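Local atomic coordinates of transcriptional regulator ComR (Streptococcus vestibularis F0396, PDB entry 6HU8), a protein that regulates competence in response to a signalling peptide and probably binds DNA, pairing a helix-turn-helix domain with a tetratricopeptide-type domain. Residues G215-S219 against L220-K224; L103-D106 against V107-F111. One frame throughout, in Å; residues are numbered along the deposited sequence.

Contact 1: G215-S219 against L220-K224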
loop_
_atom_site.group_PDB
_atom_site.type_symbol
_atom_site.label_atom_id
_atom_site.label_comp_id
_atom_site.label_asym_id
_atom_site.label_seq_id
_atom_site.Cartn_x
_atom_site.Cartn_y
_atom_site.Cartn_z
ATOM N N GLY A 215 -5.372 13.730 -3.781
ATOM C CA GLY A 215 -4.430 14.790 -3.457
ATOM C C GLY A 215 -3.414 15.027 -4.569
ATOM O O GLY A 215 -3.046 16.175 -4.858
ATOM N N LEU A 216 -2.954 13.946 -5.197
ATOM C CA LEU A 216 -1.972 14.060 -6.270
ATOM C C LEU A 216 -2.565 14.629 -7.546
ATOM O O LEU A 216 -1.937 15.467 -8.206
ATOM C CB LEU A 216 -1.335 12.697 -6.561
ATOM C CG LEU A 216 -0.260 12.284 -5.559
ATOM C CD1 LEU A 216 0.144 10.823 -5.786
ATOM C CD2 LEU A 216 0.937 13.227 -5.670
ATOM N N LYS A 217 -3.763 14.174 -7.907
ATOM C CA LYS A 217 -4.455 14.728 -9.071
ATOM C C LYS A 217 -4.601 16.253 -8.951
ATOM O O LYS A 217 -4.517 16.972 -9.958
ATOM C CB LYS A 217 -5.823 14.059 -9.268
ATOM C CG LYS A 217 -5.733 12.647 -9.868
ATOM C CD LYS A 217 -7.050 12.197 -10.478
ATOM C CE LYS A 217 -6.842 11.117 -11.534
ATOM N NZ LYS A 217 -6.049 11.668 -12.688
ATOM N N ILE A 218 -4.763 16.757 -7.728
ATOM C CA ILE A 218 -4.815 18.208 -7.528
ATOM C C ILE A 218 -3.424 18.822 -7.685
ATOM O O ILE A 218 -3.259 19.831 -8.368
ATOM C CB ILE A 218 -5.398 18.577 -6.152
ATOM C CG1 ILE A 218 -6.893 18.277 -6.123
ATOM C CG2 ILE A 218 -5.195 20.038 -5.852
ATOM C CD1 ILE A 218 -7.514 18.379 -4.736
ATOM N N SER A 219 -2.418 18.199 -7.081
ATOM C CA SER A 219 -1.091 18.806 -7.019
ATOM C C SER A 219 -0.274 18.571 -8.296
ATOM O O SER A 219 0.682 19.297 -8.578
ATOM C CB SER A 219 -0.326 18.271 -5.810
ATOM O OG SER A 219 -0.062 16.886 -5.976
ATOM N N LEU A 220 -0.640 17.545 -9.059
ATOM C CA LEU A 220 0.020 17.267 -10.334
ATOM C C LEU A 220 -0.800 17.822 -11.495
ATOM O O LEU A 220 -0.412 17.685 -12.658
ATOM C CB LEU A 220 0.241 15.758 -10.512
ATOM C CG LEU A 220 1.121 15.092 -9.459
ATOM C CD1 LEU A 220 1.245 13.589 -9.726
ATOM C CD2 LEU A 220 2.500 15.764 -9.424
ATOM N N GLU A 221 -1.930 18.446 -11.159
ATOM C CA GLU A 221 -2.904 18.940 -12.130
ATOM C C GLU A 221 -3.266 17.865 -13.153
ATOM O O GLU A 221 -3.169 18.055 -14.366
ATOM C CB GLU A 221 -2.387 20.213 -12.820
ATOM C CG GLU A 221 -2.966 21.487 -12.201
ATOM C CD GLU A 221 -2.031 22.693 -12.283
ATOM O OE1 GLU A 221 -1.100 22.696 -13.123
ATOM O OE2 GLU A 221 -2.239 23.643 -11.491
ATOM N N SER A 222 -3.694 16.727 -12.636
ATOM C CA SER A 222 -4.181 15.631 -13.453
ATOM C C SER A 222 -5.670 15.470 -13.166
ATOM O O SER A 222 -6.084 14.510 -12.523
ATOM C CB SER A 222 -3.412 14.349 -13.136
ATOM O OG SER A 222 -3.913 13.237 -13.863
ATOM N N PHE A 223 -6.474 16.417 -13.632
ATOM C CA PHE A 223 -7.851 16.517 -13.149
ATOM C C PHE A 223 -8.828 15.554 -13.827
ATOM O O PHE A 223 -9.982 15.424 -13.381
ATOM C CB PHE A 223 -8.346 17.960 -13.284
ATOM C CG PHE A 223 -7.764 18.889 -12.254
ATOM C CD1 PHE A 223 -8.102 18.757 -10.923
ATOM C CD2 PHE A 223 -6.858 19.866 -12.613
ATOM C CE1 PHE A 223 -7.565 19.597 -9.969
ATOM C CE2 PHE A 223 -6.316 20.706 -11.664
ATOM C CZ PHE A 223 -6.678 20.573 -10.339
ATOM N N LYS A 224 -8.374 14.857 -14.871
ATOM C CA LYS A 224 -9.235 13.879 -15.536
ATOM C C LYS A 224 -9.640 12.783 -14.550
ATOM O O LYS A 224 -8.812 12.305 -13.776
ATOM C CB LYS A 224 -8.549 13.270 -16.760
ATOM C CG LYS A 224 -7.281 12.458 -16.452
ATOM C CD LYS A 224 -7.086 11.330 -17.463
ATOM C CE LYS A 224 -5.654 10.798 -17.449
ATOM N NZ LYS A 224 -4.699 11.819 -17.973
#
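Lys217 meets Ser222 twice, once through its backbone and once through its side chain, where a Schellman motif ends helix 200-219. Ser222 N donates to Lys217 O at 2.8 Å, the bond that spans the motif from i+5 to i. The motif's second bond, Glu221 N to Ile218 O, is weak at 3.4 Å. Glu221 is the C-prime residue: its positive phi (50°) takes the chain out of helical geometry. One residue back along the acceptors, Leu220 N keeps an i to i+4 helical bond to Leu216 O, and the two leucine side chains run side by side, CD2 of Leu216 lying 4.1 Å from CD1 of Leu220.

The lysine then follows the departing chain. Its aliphatic carbons pass along the Ser222 carbonyl, and a bend at the last torsion of Lys217 (chi4 -64°) turns the ammonium to two main-chain acceptors. NZ of Lys217 donates to Ser222 O at 2.8 Å and to Lys224 O at 3.0 Å, so one side chain serves two carbonyls of the loop. The ring of Phe223 turns back toward the helix end, its CE1 4.1 Å from Ile218 CG1. Farther out, Phe223 stacks on His260 of helix 246-261, while Phe184 of helix 181-192 touches both Leu216 and Ser222. The Lys217 carbonyl oxygen sits over the centre of the Phe223 ring, 4.0 Å above its plane.

Contact 2: L103-D106 against V107-F111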
loop_
_atom_site.group_PDB
_atom_site.type_symbol
_atom_site.label_atom_id
_atom_site.label_comp_id
_atom_site.label_asym_id
_atom_site.label_seq_id
_atom_site.Cartn_x
_atom_site.Cartn_y
_atom_site.Cartn_z
ATOM N N LEU A 103 2.681 -0.640 17.276
ATOM C CA LEU A 103 2.108 -1.915 16.853
ATOM C C LEU A 103 3.002 -2.570 15.812
ATOM O O LEU A 103 3.252 -3.773 15.866
ATOM C CB LEU A 103 0.702 -1.724 16.299
ATOM C CG LEU A 103 -0.301 -1.265 17.361
ATOM C CD1 LEU A 103 -1.647 -0.947 16.730
ATOM C CD2 LEU A 103 -0.442 -2.315 18.464
ATOM N N ILE A 104 3.480 -1.762 14.872
ATOM C CA ILE A 104 4.382 -2.216 13.827
ATOM C C ILE A 104 5.639 -2.795 14.431
ATOM O O ILE A 104 6.071 -3.877 14.060
ATOM C CB ILE A 104 4.764 -1.064 12.872
ATOM C CG1 ILE A 104 3.524 -0.564 12.132
ATOM C CG2 ILE A 104 5.872 -1.504 11.878
ATOM C CD1 ILE A 104 3.672 0.825 11.587
ATOM N N GLU A 105 6.230 -2.055 15.362
ATOM C CA GLU A 105 7.437 -2.503 16.043
ATOM C C GLU A 105 7.222 -3.841 16.729
ATOM O O GLU A 105 8.080 -4.740 16.684
ATOM C CB GLU A 105 7.883 -1.456 17.058
ATOM C CG GLU A 105 9.034 -1.895 17.935
ATOM C CD GLU A 105 9.553 -0.758 18.795
ATOM O OE1 GLU A 105 9.763 0.348 18.251
ATOM O OE2 GLU A 105 9.742 -0.966 20.012
ATOM N N ASP A 106 6.052 -3.968 17.345
ATOM C CA ASP A 106 5.674 -5.158 18.083
ATOM C C ASP A 106 5.589 -6.375 17.151
ATOM O O ASP A 106 6.200 -7.418 17.403
ATOM C CB ASP A 106 4.338 -4.902 18.792
ATOM C CG ASP A 106 4.039 -5.919 19.869
ATOM O OD1 ASP A 106 4.916 -6.767 20.152
ATOM O OD2 ASP A 106 2.923 -5.860 20.437
ATOM N N VAL A 107 4.828 -6.225 16.070
ATOM C CA VAL A 107 4.666 -7.287 15.083
ATOM C C VAL A 107 6.008 -7.693 14.485
ATOM O O VAL A 107 6.291 -8.880 14.350
ATOM C CB VAL A 107 3.731 -6.864 13.936
ATOM C CG1 VAL A 107 3.664 -7.960 12.887
ATOM C CG2 VAL A 107 2.335 -6.532 14.465
ATOM N N TYR A 108 6.831 -6.709 14.134
ATOM C CA TYR A 108 8.141 -7.003 13.572
ATOM C C TYR A 108 8.965 -7.822 14.572
ATOM O O TYR A 108 9.514 -8.855 14.226
ATOM C CB TYR A 108 8.888 -5.721 13.183
ATOM C CG TYR A 108 10.310 -5.973 12.697
ATOM C CD1 TYR A 108 10.584 -6.220 11.353
ATOM C CD2 TYR A 108 11.374 -5.958 13.585
ATOM C CE1 TYR A 108 11.878 -6.436 10.914
ATOM C CE2 TYR A 108 12.657 -6.182 13.164
ATOM C CZ TYR A 108 12.911 -6.422 11.831
ATOM O OH TYR A 108 14.205 -6.646 11.436
ATOM N N ASN A 109 9.027 -7.369 15.818
ATOM C CA ASN A 109 9.794 -8.071 16.841
ATOM C C ASN A 109 9.338 -9.511 17.057
ATOM O O ASN A 109 10.155 -10.401 17.313
ATOM C CB ASN A 109 9.718 -7.303 18.157
ATOM C CG ASN A 109 10.553 -6.045 18.135
ATOM O OD1 ASN A 109 11.575 -5.973 17.441
ATOM N ND2 ASN A 109 10.135 -5.047 18.901
ATOM N N GLN A 110 8.033 -9.736 16.938
ATOM C CA GLN A 110 7.461 -11.050 17.203
ATOM C C GLN A 110 7.585 -12.030 16.044
ATOM O O GLN A 110 7.497 -13.237 16.254
ATOM C CB GLN A 110 5.984 -10.912 17.564
ATOM C CG GLN A 110 5.732 -10.181 18.881
ATOM C CD GLN A 110 4.306 -10.352 19.378
ATOM O OE1 GLN A 110 3.795 -11.470 19.473
ATOM N NE2 GLN A 110 3.656 -9.240 19.691
ATOM N N PHE A 111 7.773 -11.528 14.823
ATOM C CA PHE A 111 7.657 -12.393 13.648
ATOM C C PHE A 111 8.686 -12.199 12.548
ATOM O O PHE A 111 8.675 -12.950 11.577
ATOM C CB PHE A 111 6.267 -12.230 13.027
ATOM C CG PHE A 111 5.158 -12.665 13.933
ATOM C CD1 PHE A 111 4.936 -14.010 14.174
ATOM C CD2 PHE A 111 4.361 -11.734 14.569
ATOM C CE1 PHE A 111 3.921 -14.417 15.026
ATOM C CE2 PHE A 111 3.339 -12.135 15.424
ATOM C CZ PHE A 111 3.122 -13.475 15.651
#
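Val107 packs against the carbonyl of Leu103 on the tight side of this helical turn: its N donates to Leu103 O at 2.9 Å with a nearly straight N-H...O angle of 171°, and its CG2 branch comes within 3.2 Å of the same oxygen. Tyr108 N to Ile104 O repeats the i to i+4 spacing at 2.9 Å. Both Val107 and Ile104 are buried, the valine on Tyr78 of helix 76-87 and the isoleucine touching Leu85 of that helix and Leu126 and Leu130 of helix 117-131.

The more exposed side is polar and looser. Glu105 and Asn109 lie alongside one another, with CG of Glu105 3.5 Å from ND2 of Asn109 and their flat ends turned 63° apart. Asp106 and Gln110 make the one side-chain hydrogen bond of the turn, NE2 to OD1 at 2.8 Å. With CG of Asp106 anti to the backbone N (chi1 -165°), its carboxylate leans along the helix to Gln110, whose NE2 comes from above the carboxylate plane; Gln110 also reaches Met81 of helix 76-87. Buried aliphatic residues on one side and polar i to i+4 pairs on the other mark helix 94-111 as an amphipathic helix of the alpha-helical, tetratricopeptide-type domain.

Overall arrangement
Both contacts are local and lie in the tetratricopeptide-type region, contact 2 within helix 94-111, contact 1 where helix 200-219 runs into the loop 220-224. They sit on opposite sides of the chain's centre, their own centres 36 Å apart. Contact 1 is the more enclosed, with four of its nine touching residues buried against two of eight in contact 2. Their chemistry follows their positions: at 215-224 the helix stops, and a lysine side chain serves carbonyls of the loop, whereas at 103-111 regular main-chain bonds continue and the added polar bond joins two side chains. Contact 1 touches helices 160-173, 181-192, 226-240 and 246-261, contact 2 helices 76-87 and 117-131.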